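Local atomic coordinates of transcriptional regulator (LacI family) (Clostridium acetobutylicum ATCC 824, PDB entry 3G85), a protein that probably acts as a LacI-family transcription regulator that binds DNA at cis-regulatory sites. Residues A75-Y80 / F97-N102; A15-S20 / D55-E60; S105-D110 / A249-S254; T135-L138 / M142-R145. All coordinates share one frame; numbering follows the deposited sequence.

Contact 1 (A75-Y80 / F97-N102)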
loop_
_atom_site.group_PDB
_atom_site.type_symbol
_atom_site.label_atom_id
_atom_site.label_comp_id
_atom_site.label_asym_id
_atom_site.label_seq_id
_atom_site.Cartn_x
_atom_site.Cartn_y
_atom_site.Cartn_z
ATOM N N ALA A 75 2.477 4.901 -10.154
ATOM C CA ALA A 75 2.315 4.023 -8.985
ATOM C C ALA A 75 2.325 4.752 -7.631
ATOM O O ALA A 75 1.531 4.416 -6.741
ATOM C CB ALA A 75 3.361 2.915 -9.016
ATOM N N ASN A 76 3.228 5.732 -7.468
ATOM C CA ASN A 76 3.330 6.470 -6.209
ATOM C C ASN A 76 3.848 7.875 -6.452
ATOM O O ASN A 76 5.054 8.129 -6.289
ATOM C CB ASN A 76 4.248 5.715 -5.190
ATOM C CG ASN A 76 4.412 6.485 -3.870
ATOM O OD1 ASN A 76 3.428 6.988 -3.310
ATOM N ND2 ASN A 76 5.658 6.596 -3.382
ATOM N N ILE A 77 2.967 8.782 -6.889
ATOM C CA ILE A 77 3.424 10.111 -7.264
ATOM C C ILE A 77 3.827 10.898 -6.000
ATOM O O ILE A 77 3.160 10.786 -4.968
ATOM C CB ILE A 77 2.359 10.855 -8.115
ATOM C CG1 ILE A 77 2.995 12.080 -8.799
ATOM C CG2 ILE A 77 1.070 11.159 -7.266
ATOM C CD1 ILE A 77 2.287 12.525 -10.056
ATOM N N SER A 78 4.961 11.598 -6.059
ATOM C CA SER A 78 5.406 12.450 -4.923
ATOM C C SER A 78 4.647 13.775 -4.943
ATOM O O SER A 78 4.084 14.158 -5.976
ATOM C CB SER A 78 6.912 12.735 -5.011
ATOM O OG SER A 78 7.195 13.587 -6.121
ATOM N N ASN A 79 4.654 14.489 -3.819
ATOM C CA ASN A 79 4.068 15.823 -3.758
ATOM C C ASN A 79 4.679 16.773 -4.784
ATOM O O ASN A 79 3.959 17.472 -5.490
ATOM C CB ASN A 79 4.217 16.404 -2.348
ATOM C CG ASN A 79 3.411 15.634 -1.342
ATOM O OD1 ASN A 79 2.389 15.029 -1.694
ATOM N ND2 ASN A 79 3.895 15.577 -0.108
ATOM N N TYR A 80 6.003 16.723 -4.901
ATOM C CA TYR A 80 6.724 17.517 -5.871
ATOM C C TYR A 80 6.246 17.220 -7.305
ATOM O O TYR A 80 5.896 18.133 -8.070
ATOM C CB TYR A 80 8.230 17.289 -5.713
ATOM C CG TYR A 80 8.996 18.220 -6.607
ATOM C CD1 TYR A 80 9.225 19.547 -6.220
ATOM C CD2 TYR A 80 9.453 17.801 -7.847
ATOM C CE1 TYR A 80 9.899 20.422 -7.037
ATOM C CE2 TYR A 80 10.129 18.682 -8.696
ATOM C CZ TYR A 80 10.336 19.993 -8.271
ATOM O OH TYR A 80 10.984 20.879 -9.087
ATOM N N PHE A 97 -2.330 6.269 -8.880
ATOM C CA PHE A 97 -2.617 5.126 -8.043
ATOM C C PHE A 97 -2.605 5.554 -6.581
ATOM O O PHE A 97 -1.578 6.067 -6.068
ATOM C CB PHE A 97 -1.571 4.034 -8.324
ATOM C CG PHE A 97 -1.953 2.681 -7.820
ATOM C CD1 PHE A 97 -2.542 1.764 -8.672
ATOM C CD2 PHE A 97 -1.677 2.305 -6.504
ATOM C CE1 PHE A 97 -2.883 0.480 -8.227
ATOM C CE2 PHE A 97 -2.027 1.016 -6.042
ATOM C CZ PHE A 97 -2.640 0.116 -6.923
ATOM N N ASN A 98 -3.740 5.362 -5.911
ATOM C CA ASN A 98 -3.959 5.732 -4.519
ATOM C C ASN A 98 -3.674 7.201 -4.182
ATOM O O ASN A 98 -2.967 7.500 -3.209
ATOM C CB ASN A 98 -3.148 4.805 -3.580
ATOM C CG ASN A 98 -3.850 4.553 -2.256
ATOM O OD1 ASN A 98 -5.057 4.780 -2.109
ATOM N ND2 ASN A 98 -3.090 4.075 -1.281
ATOM N N ARG A 99 -4.196 8.108 -4.999
ATOM C CA ARG A 99 -4.177 9.532 -4.710
ATOM C C ARG A 99 -5.453 10.057 -5.214
ATOM O O ARG A 99 -5.679 10.005 -6.421
ATOM C CB ARG A 99 -3.150 10.262 -5.566
ATOM C CG ARG A 99 -1.832 9.961 -5.288
ATOM C CD ARG A 99 -1.295 10.775 -4.110
ATOM N NE ARG A 99 0.121 10.430 -4.062
ATOM C CZ ARG A 99 0.586 9.222 -3.767
ATOM N NH1 ARG A 99 -0.255 8.232 -3.427
ATOM N NH2 ARG A 99 1.889 9.003 -3.794
ATOM N N LEU A 100 -6.268 10.628 -4.342
ATOM C CA LEU A 100 -7.411 11.350 -4.836
ATOM C C LEU A 100 -6.995 12.653 -5.560
ATOM O O LEU A 100 -6.008 13.290 -5.216
ATOM C CB LEU A 100 -8.488 11.553 -3.763
ATOM C CG LEU A 100 -9.875 11.973 -4.314
ATOM C CD1 LEU A 100 -10.355 11.129 -5.538
ATOM C CD2 LEU A 100 -10.947 12.031 -3.207
ATOM N N SER A 101 -7.722 12.980 -6.615
ATOM C CA SER A 101 -7.439 14.145 -7.411
ATOM C C SER A 101 -8.758 14.701 -7.941
ATOM O O SER A 101 -9.680 13.947 -8.238
ATOM C CB SER A 101 -6.526 13.781 -8.565
ATOM O OG SER A 101 -6.259 14.919 -9.394
ATOM N N ASN A 102 -8.870 16.021 -8.041
ATOM C CA ASN A 102 -10.061 16.543 -8.684
ATOM C C ASN A 102 -9.686 16.915 -10.115
ATOM O O ASN A 102 -10.449 17.561 -10.810
ATOM C CB ASN A 102 -10.673 17.694 -7.857
ATOM C CG ASN A 102 -9.720 18.849 -7.668
ATOM O OD1 ASN A 102 -8.685 18.945 -8.340
ATOM N ND2 ASN A 102 -10.077 19.763 -6.762
HETATM O O HOH W 1 0.278 7.790 -7.308
HETATM O O HOH W 2 1.371 12.689 -3.339
#
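Arg99 reaches across to Asn76 and Ile77, and direct hydrogen bonds from its guanidinium group make the polar core of this contact. The Arg99 chain bends at chi2 (-83°), which carries the group across to the other loop. Arg99 NH2 gives a hydrogen bond of 2.6 Å to Asn76 OD1, which lies in the guanidinium plane, though the donor stands above the plane of the amide. It also gives a very short bond to Ile77 O, which NE reaches weakly. The amide and guanidinium planes are 75° apart. A bond from Arg99 NH1 to Asn98 O, 2.8 Å long, ties the other branch to its own loop and should limit rotation. Water 1 joins Ile77 N to Phe97 O, and water 2 joins Arg99 NE, Ile77 O and Asn79 OD1. Van der Waals contacts complete it: Ile77 CG2 lies 3.7 Å from Arg99 CG, and Phe97 CB lies 3.5 Å from the carbonyl oxygen Ala75 O. Strand 71-74, helix 79-87 and strand 94-97 form a beta-alpha-beta crossover, with the contact between the loops at the carboxyl ends of its strands. Asn139, just ahead of helix 140-155, is a second partner of Asn76 OD1, while Phe97 lies against Met248 and Cys252 of helix 245-260.

Contact 2 (A15-S20 / D55-E60)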
loop_
_atom_site.group_PDB
_atom_site.type_symbol
_atom_site.label_atom_id
_atom_site.label_comp_id
_atom_site.label_asym_id
_atom_site.label_seq_id
_atom_site.Cartn_x
_atom_site.Cartn_y
_atom_site.Cartn_z
ATOM N N ALA A 15 2.248 3.077 -19.977
ATOM C CA ALA A 15 3.439 3.057 -19.125
ATOM C C ALA A 15 3.042 3.078 -17.643
ATOM O O ALA A 15 2.204 3.897 -17.219
ATOM C CB ALA A 15 4.363 4.231 -19.452
ATOM N N LEU A 16 3.664 2.188 -16.871
ATOM C CA LEU A 16 3.570 2.244 -15.430
ATOM C C LEU A 16 4.839 2.931 -14.942
ATOM O O LEU A 16 5.927 2.339 -15.014
ATOM C CB LEU A 16 3.466 0.852 -14.833
ATOM C CG LEU A 16 3.448 0.746 -13.310
ATOM C CD1 LEU A 16 2.194 1.426 -12.713
ATOM C CD2 LEU A 16 3.544 -0.711 -12.914
ATOM N N TYR A 17 4.696 4.172 -14.473
ATOM C CA TYR A 17 5.837 4.869 -13.876
ATOM C C TYR A 17 6.026 4.432 -12.421
ATOM O O TYR A 17 5.110 4.572 -11.629
ATOM C CB TYR A 17 5.630 6.366 -13.975
ATOM C CG TYR A 17 5.918 6.836 -15.367
ATOM C CD1 TYR A 17 7.226 7.101 -15.762
ATOM C CD2 TYR A 17 4.888 6.935 -16.321
ATOM C CE1 TYR A 17 7.520 7.507 -17.050
ATOM C CE2 TYR A 17 5.157 7.339 -17.640
ATOM C CZ TYR A 17 6.497 7.610 -17.996
ATOM O OH TYR A 17 6.809 8.008 -19.273
ATOM N N TRP A 18 7.240 3.954 -12.108
ATOM C CA TRP A 18 7.551 3.287 -10.842
ATOM C C TRP A 18 8.644 4.049 -10.082
ATOM O O TRP A 18 9.848 3.928 -10.395
ATOM C CB TRP A 18 8.034 1.844 -11.111
ATOM C CG TRP A 18 8.135 1.052 -9.840
ATOM C CD1 TRP A 18 9.255 0.804 -9.099
ATOM C CD2 TRP A 18 7.048 0.379 -9.175
ATOM N NE1 TRP A 18 8.925 0.036 -7.989
ATOM C CE2 TRP A 18 7.569 -0.202 -8.005
ATOM C CE3 TRP A 18 5.660 0.283 -9.427
ATOM C CZ2 TRP A 18 6.776 -0.964 -7.133
ATOM C CZ3 TRP A 18 4.860 -0.435 -8.519
ATOM C CH2 TRP A 18 5.431 -1.046 -7.386
ATOM N N SER A 19 8.212 4.848 -9.117
ATOM C CA SER A 19 9.130 5.657 -8.293
ATOM C C SER A 19 10.145 4.793 -7.498
ATOM O O SER A 19 9.809 3.719 -6.967
ATOM C CB SER A 19 8.302 6.507 -7.342
ATOM O OG SER A 19 9.155 7.357 -6.605
ATOM N N SER A 20 11.380 5.271 -7.411
ATOM C CA SER A 20 12.427 4.552 -6.668
ATOM C C SER A 20 12.153 4.472 -5.145
ATOM O O SER A 20 12.766 3.662 -4.441
ATOM C CB SER A 20 13.803 5.204 -6.973
ATOM O OG SER A 20 13.837 6.501 -6.417
ATOM N N ASP A 55 10.820 12.041 -7.201
ATOM C CA ASP A 55 10.781 13.467 -7.565
ATOM C C ASP A 55 11.210 13.806 -8.991
ATOM O O ASP A 55 11.323 14.998 -9.344
ATOM C CB ASP A 55 11.550 14.331 -6.543
ATOM C CG ASP A 55 10.860 14.393 -5.185
ATOM O OD1 ASP A 55 9.616 14.214 -5.093
ATOM O OD2 ASP A 55 11.559 14.628 -4.189
ATOM N N CYS A 56 11.434 12.795 -9.833
ATOM C CA CYS A 56 11.883 13.075 -11.179
ATOM C C CYS A 56 10.846 12.767 -12.265
ATOM O O CYS A 56 11.187 12.720 -13.436
ATOM C CB CYS A 56 13.183 12.332 -11.472
ATOM S SG CYS A 56 14.539 12.829 -10.379
ATOM N N LEU A 57 9.585 12.606 -11.888
ATOM C CA LEU A 57 8.579 12.225 -12.876
ATOM C C LEU A 57 8.520 13.298 -13.952
ATOM O O LEU A 57 8.476 12.989 -15.143
ATOM C CB LEU A 57 7.195 12.033 -12.254
ATOM C CG LEU A 57 6.106 11.615 -13.267
ATOM C CD1 LEU A 57 6.442 10.310 -13.943
ATOM C CD2 LEU A 57 4.729 11.549 -12.572
ATOM N N HIS A 58 8.584 14.551 -13.519
ATOM C CA HIS A 58 8.520 15.694 -14.431
ATOM C C HIS A 58 9.530 15.684 -15.586
ATOM O O HIS A 58 9.255 16.257 -16.629
ATOM C CB HIS A 58 8.554 17.020 -13.639
ATOM C CG HIS A 58 9.889 17.351 -13.061
ATOM N ND1 HIS A 58 10.300 16.899 -11.824
ATOM C CD2 HIS A 58 10.906 18.098 -13.551
ATOM C CE1 HIS A 58 11.512 17.369 -11.572
ATOM N NE2 HIS A 58 11.908 18.090 -12.610
ATOM N N LEU A 59 10.667 14.989 -15.422
ATOM C CA LEU A 59 11.715 14.893 -16.448
ATOM C C LEU A 59 11.484 13.791 -17.469
ATOM O O LEU A 59 12.258 13.664 -18.426
ATOM C CB LEU A 59 13.081 14.637 -15.777
ATOM C CG LEU A 59 13.521 15.653 -14.708
ATOM C CD1 LEU A 59 14.803 15.198 -14.025
ATOM C CD2 LEU A 59 13.710 17.023 -15.348
ATOM N N GLU A 60 10.461 12.958 -17.244
ATOM C CA GLU A 60 10.226 11.790 -18.073
ATOM C C GLU A 60 9.638 12.186 -19.420
ATOM O O GLU A 60 8.591 12.829 -19.480
ATOM C CB GLU A 60 9.304 10.807 -17.369
ATOM C CG GLU A 60 9.988 10.060 -16.203
ATOM C CD GLU A 60 11.081 9.112 -16.694
ATOM O OE1 GLU A 60 10.921 8.531 -17.788
ATOM O OE2 GLU A 60 12.110 8.972 -16.004
HETATM O O HOH W 3 9.338 8.192 -19.892
HETATM O O HOH W 4 8.495 9.925 -6.439
#
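Tyr17 gives up the largest surface here, meeting Leu57 with a face of its ring and Glu60 with an edge. Leu57 CD1 sits over the face in a CH-pi contact, 4.1 Å from the ring centroid and 29° off the normal. Leu57 CD1 lies 3.8 Å from Tyr17 CD1, and about as close to CG. The two side chains cross at about a right angle. Leu57 CG is anti to its backbone N (chi1 -179°), which brings the methyl branch over the ring. Glu60 runs past Tyr17 in the opposite direction. Its chain bends at chi2 (-67°), and Glu60 OE1 comes into the ring plane 3.6 Å from Tyr17 CE1. Water 3 lies at the same edge, 2.6 Å from Tyr17 OH, and donates to Glu60 OE1 at 2.7 Å. A second water joins Ser19 OG to Asp55 N. Strand 13-19 lies between 46-52 and 71-74 in the parallel sheet of the N-terminal alpha/beta lobe, and here packs against the loop joining those strands. Tyr17 also touches Cys50 and Tyr52. The chemistry is mixed: an apolar methyl covers the ring face, while phenol and carboxylate are linked through water, so the polar part depends on bound solvent.

Contact 3 (S105-D110 / A249-S254)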
loop_
_atom_site.group_PDB
_atom_site.type_symbol
_atom_site.label_atom_id
_atom_site.label_comp_id
_atom_site.label_asym_id
_atom_site.label_seq_id
_atom_site.Cartn_x
_atom_site.Cartn_y
_atom_site.Cartn_z
ATOM N N SER A 105 -7.972 11.189 -13.092
ATOM C CA SER A 105 -8.622 9.942 -12.682
ATOM C C SER A 105 -7.666 9.120 -11.791
ATOM O O SER A 105 -6.401 9.264 -11.838
ATOM C CB SER A 105 -9.088 9.150 -13.915
ATOM O OG SER A 105 -10.042 9.909 -14.701
ATOM N N SER A 106 -8.249 8.284 -10.952
ATOM C CA SER A 106 -7.466 7.575 -9.961
ATOM C C SER A 106 -8.111 6.251 -9.598
ATOM O O SER A 106 -9.337 6.075 -9.724
ATOM C CB SER A 106 -7.254 8.435 -8.696
ATOM O OG SER A 106 -8.498 8.748 -8.060
ATOM N N VAL A 107 -7.266 5.306 -9.161
ATOM C CA VAL A 107 -7.724 4.055 -8.571
ATOM C C VAL A 107 -7.085 3.997 -7.166
ATOM O O VAL A 107 -5.844 3.994 -7.040
ATOM C CB VAL A 107 -7.322 2.825 -9.471
ATOM C CG1 VAL A 107 -7.681 1.512 -8.852
ATOM C CG2 VAL A 107 -8.007 2.892 -10.855
ATOM N N ASN A 108 -7.917 3.994 -6.137
ATOM C CA ASN A 108 -7.467 4.193 -4.753
ATOM C C ASN A 108 -8.049 3.142 -3.849
ATOM O O ASN A 108 -8.916 2.374 -4.261
ATOM C CB ASN A 108 -7.893 5.564 -4.205
ATOM C CG ASN A 108 -7.573 6.733 -5.147
ATOM O OD1 ASN A 108 -8.374 7.666 -5.263
ATOM N ND2 ASN A 108 -6.458 6.693 -5.818
ATOM N N VAL A 109 -7.545 3.067 -2.621
ATOM C CA VAL A 109 -8.143 2.166 -1.649
ATOM C C VAL A 109 -8.571 3.039 -0.475
ATOM O O VAL A 109 -8.034 4.129 -0.272
ATOM C CB VAL A 109 -7.180 0.987 -1.286
ATOM C CG1 VAL A 109 -5.959 1.536 -0.510
ATOM C CG2 VAL A 109 -7.914 -0.146 -0.508
ATOM N N ASP A 110 -9.569 2.619 0.293
ATOM C CA ASP A 110 -9.957 3.459 1.453
ATOM C C ASP A 110 -9.021 3.233 2.627
ATOM O O ASP A 110 -9.221 2.336 3.443
ATOM C CB ASP A 110 -11.408 3.265 1.877
ATOM C CG ASP A 110 -11.899 4.427 2.796
ATOM O OD1 ASP A 110 -11.099 4.993 3.582
ATOM O OD2 ASP A 110 -13.092 4.785 2.730
ATOM N N ALA A 249 -4.601 -2.641 -10.270
ATOM C CA ALA A 249 -3.800 -2.503 -11.481
ATOM C C ALA A 249 -4.619 -2.857 -12.742
ATOM O O ALA A 249 -4.552 -2.140 -13.748
ATOM C CB ALA A 249 -2.526 -3.358 -11.386
ATOM N N GLY A 250 -5.412 -3.922 -12.663
ATOM C CA GLY A 250 -6.305 -4.299 -13.760
ATOM C C GLY A 250 -7.293 -3.175 -14.024
ATOM O O GLY A 250 -7.563 -2.826 -15.190
ATOM N N THR A 251 -7.845 -2.596 -12.963
ATOM C CA THR A 251 -8.832 -1.506 -13.131
ATOM C C THR A 251 -8.229 -0.246 -13.779
ATOM O O THR A 251 -8.905 0.480 -14.532
ATOM C CB THR A 251 -9.522 -1.159 -11.797
ATOM O OG1 THR A 251 -10.238 -2.301 -11.339
ATOM C CG2 THR A 251 -10.520 -0.020 -11.974
ATOM N N CYS A 252 -6.952 0.028 -13.490
ATOM C CA CYS A 252 -6.220 1.089 -14.186
ATOM C C CYS A 252 -6.309 0.930 -15.710
ATOM O O CYS A 252 -6.598 1.896 -16.412
ATOM C CB CYS A 252 -4.741 1.137 -13.721
ATOM S SG CYS A 252 -4.535 1.775 -12.044
ATOM N N ILE A 253 -6.061 -0.273 -16.224
ATOM C CA ILE A 253 -6.184 -0.529 -17.668
ATOM C C ILE A 253 -7.612 -0.253 -18.185
ATOM O O ILE A 253 -7.773 0.330 -19.255
ATOM C CB ILE A 253 -5.789 -1.983 -18.003
ATOM C CG1 ILE A 253 -4.310 -2.213 -17.625
ATOM C CG2 ILE A 253 -6.158 -2.362 -19.471
ATOM C CD1 ILE A 253 -3.782 -3.585 -18.006
ATOM N N SER A 254 -8.624 -0.674 -17.423
ATOM C CA SER A 254 -10.030 -0.429 -17.787
ATOM C C SER A 254 -10.293 1.042 -17.959
ATOM O O SER A 254 -10.954 1.434 -18.942
ATOM C CB SER A 254 -10.994 -0.936 -16.705
ATOM O OG SER A 254 -10.939 -2.338 -16.585
#
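Val107 points from its strand toward the helix and sets one methyl, CG2, against both Thr251 and Cys252. Val107 CG2 lies 3.8 Å from Cys252 SG and 4.0 Å from Thr251 CG2. Val107 CB is also near the sulfur, at 3.9 Å. The branching of the valine explains the choice of methyl: CG1 is anti to the backbone N (chi1 176°), whereas CG2 is anti to the carbonyl carbon and takes both contacts. The side chains of Val107 and Thr251 cross at a slant. Thr251 turns its methyl to the valine, and its hydroxyl OG1 bonds to Glu247 O one turn back in the helix. That polar end is therefore satisfied within helix 245-260. Cys252 carries SG anti to its carbonyl carbon (chi1 -72°), beside Val107. Strand 105-109 belongs to the six-stranded parallel sheet of one of the two alpha/beta lobes, as expected for a periplasmic-binding-protein-like fold. Helix 245-260 lies along a face of this sheet, and the chain between the two segments includes most of the other lobe's sheet. The backbones approach closest at Val107 and Cys252, with 6.5 Å between their CA atoms. Phe272 of the edge strand 269-272 touches both Val107 and Thr251. Met248 and Leu255, from the same helix, also pack on Val107. On a different side of the helix, Ala249 and Ile253 meet Leu34 of helix 27-40.

Contact 4 (T135-L138 / M142-R145)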
loop_
_atom_site.group_PDB
_atom_site.type_symbol
_atom_site.label_atom_id
_atom_site.label_comp_id
_atom_site.label_asym_id
_atom_site.label_seq_id
_atom_site.Cartn_x
_atom_site.Cartn_y
_atom_site.Cartn_z
ATOM N N THR A 135 6.815 1.907 9.283
ATOM C CA THR A 135 7.729 2.476 8.331
ATOM C C THR A 135 7.227 3.869 7.869
ATOM O O THR A 135 6.013 4.129 7.829
ATOM C CB THR A 135 7.935 1.523 7.172
ATOM O OG1 THR A 135 9.015 2.005 6.360
ATOM C CG2 THR A 135 6.623 1.355 6.328
ATOM N N GLU A 136 8.156 4.774 7.563
ATOM C CA GLU A 136 7.781 6.172 7.258
ATOM C C GLU A 136 6.791 6.270 6.083
ATOM O O GLU A 136 6.896 5.520 5.106
ATOM C CB GLU A 136 9.032 7.014 6.965
ATOM C CG GLU A 136 9.703 6.644 5.632
ATOM C CD GLU A 136 10.889 7.550 5.288
ATOM O OE1 GLU A 136 10.843 8.773 5.614
ATOM O OE2 GLU A 136 11.849 7.020 4.689
ATOM N N SER A 137 5.824 7.169 6.200
ATOM C CA SER A 137 4.806 7.319 5.165
ATOM C C SER A 137 5.411 7.897 3.899
ATOM O O SER A 137 6.049 8.946 3.923
ATOM C CB SER A 137 3.651 8.188 5.646
ATOM O OG SER A 137 3.090 7.662 6.832
ATOM N N LEU A 138 5.252 7.180 2.796
ATOM C CA LEU A 138 5.727 7.687 1.508
ATOM C C LEU A 138 4.712 8.593 0.841
ATOM O O LEU A 138 5.005 9.173 -0.196
ATOM C CB LEU A 138 6.085 6.538 0.571
ATOM C CG LEU A 138 7.222 5.660 1.102
ATOM C CD1 LEU A 138 7.514 4.611 0.045
ATOM C CD2 LEU A 138 8.455 6.501 1.444
HETATM N N MSE A 142 -0.600 6.487 3.147
HETATM C CA MSE A 142 0.031 5.749 4.248
HETATM C C MSE A 142 -0.210 6.386 5.609
HETATM O O MSE A 142 -0.413 5.673 6.606
HETATM C CB MSE A 142 1.521 5.587 4.013
HETATM C CG MSE A 142 1.786 4.497 3.060
HETATM SE SE MSE A 142 3.692 4.136 2.807
HETATM C CE MSE A 142 4.072 3.247 4.532
ATOM N N ASP A 143 -0.185 7.719 5.651
ATOM C CA ASP A 143 -0.532 8.440 6.863
ATOM C C ASP A 143 -1.960 8.092 7.275
ATOM O O ASP A 143 -2.216 7.763 8.424
ATOM C CB ASP A 143 -0.404 9.956 6.645
ATOM C CG ASP A 143 1.021 10.465 6.856
ATOM O OD1 ASP A 143 1.761 9.858 7.681
ATOM O OD2 ASP A 143 1.403 11.478 6.198
ATOM N N ASN A 144 -2.875 8.132 6.316
ATOM C CA ASN A 144 -4.274 7.830 6.601
ATOM C C ASN A 144 -4.512 6.450 7.136
ATOM O O ASN A 144 -5.394 6.277 7.955
ATOM C CB ASN A 144 -5.157 8.116 5.384
ATOM C CG ASN A 144 -5.292 9.584 5.141
ATOM O OD1 ASN A 144 -5.069 10.385 6.049
ATOM N ND2 ASN A 144 -5.610 9.964 3.905
ATOM N N ARG A 145 -3.745 5.446 6.677
ATOM C CA ARG A 145 -3.896 4.101 7.251
ATOM C C ARG A 145 -3.532 4.126 8.734
ATOM O O ARG A 145 -4.196 3.495 9.584
ATOM C CB ARG A 145 -3.045 3.047 6.492
ATOM C CG ARG A 145 -3.652 2.656 5.162
ATOM C CD ARG A 145 -2.984 1.446 4.485
ATOM N NE ARG A 145 -1.591 1.574 4.052
ATOM C CZ ARG A 145 -1.166 2.026 2.865
ATOM N NH1 ARG A 145 -2.011 2.471 1.954
ATOM N NH2 ARG A 145 0.132 2.037 2.596
#
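The loop at Ser137 comes closest to the helix at Met142, with 5.1 Å between their CA atoms, as the chain turns from strand 131-134 into helix 140-155. Met142, a selenomethionine, reaches back along the loop. A bend at chi3 (73°) turns its methyl toward Thr135, where Met142 CE lies 3.6 Å from Thr135 CG2. CE is also near Glu136 O. Met142 SE lies 3.4 Å from Leu138 N and 4.1 Å from Leu138 CB. At the root of the side chain, Met142 CB meets Ser137 CB at 3.7 Å. Ser137 then turns its hydroxyl to the next helix residue. Ser137 OG donates a hydrogen bond of 2.7 Å to Asp143 OD1, approaching from above the carboxylate plane, 61° out of it. Asn139 OD1 accepts from Met142 N. Arg145 NH2 bonds to a glycerol, probably from the crystallisation liquor, and a bound glycerol lies near Met142. Such molecules often mark pockets, consistent with a site between the lobes. The contact combines apolar packing of Met142 along all four loop residues with one hydrogen bond from a hydroxyl to a carboxylate. The charged acceptor probably strengthens that bond, which links the loop directly to the first turn of the helix.

From the N terminus, contact 2 closes first: strand 13-19 meets the loop after strand 46-52, with helix 27-40 in the span. Contact 1 follows in series, joining the loops after strands 71-74 and 94-97 across helix 79-87. Contacts 1 and 2 touch through Ser78 and Asp55 and through Ala75 and Tyr17. Contact 3 opens next on the neighbouring strand 105-109 and closes only at helix 245-260, after the chain has passed through the second lobe. Contact 4, a short local turn into helix 140-155, is nested inside that loop. Contact 1 touches all the others, whereas contacts 2, 3 and 4 do not touch one another.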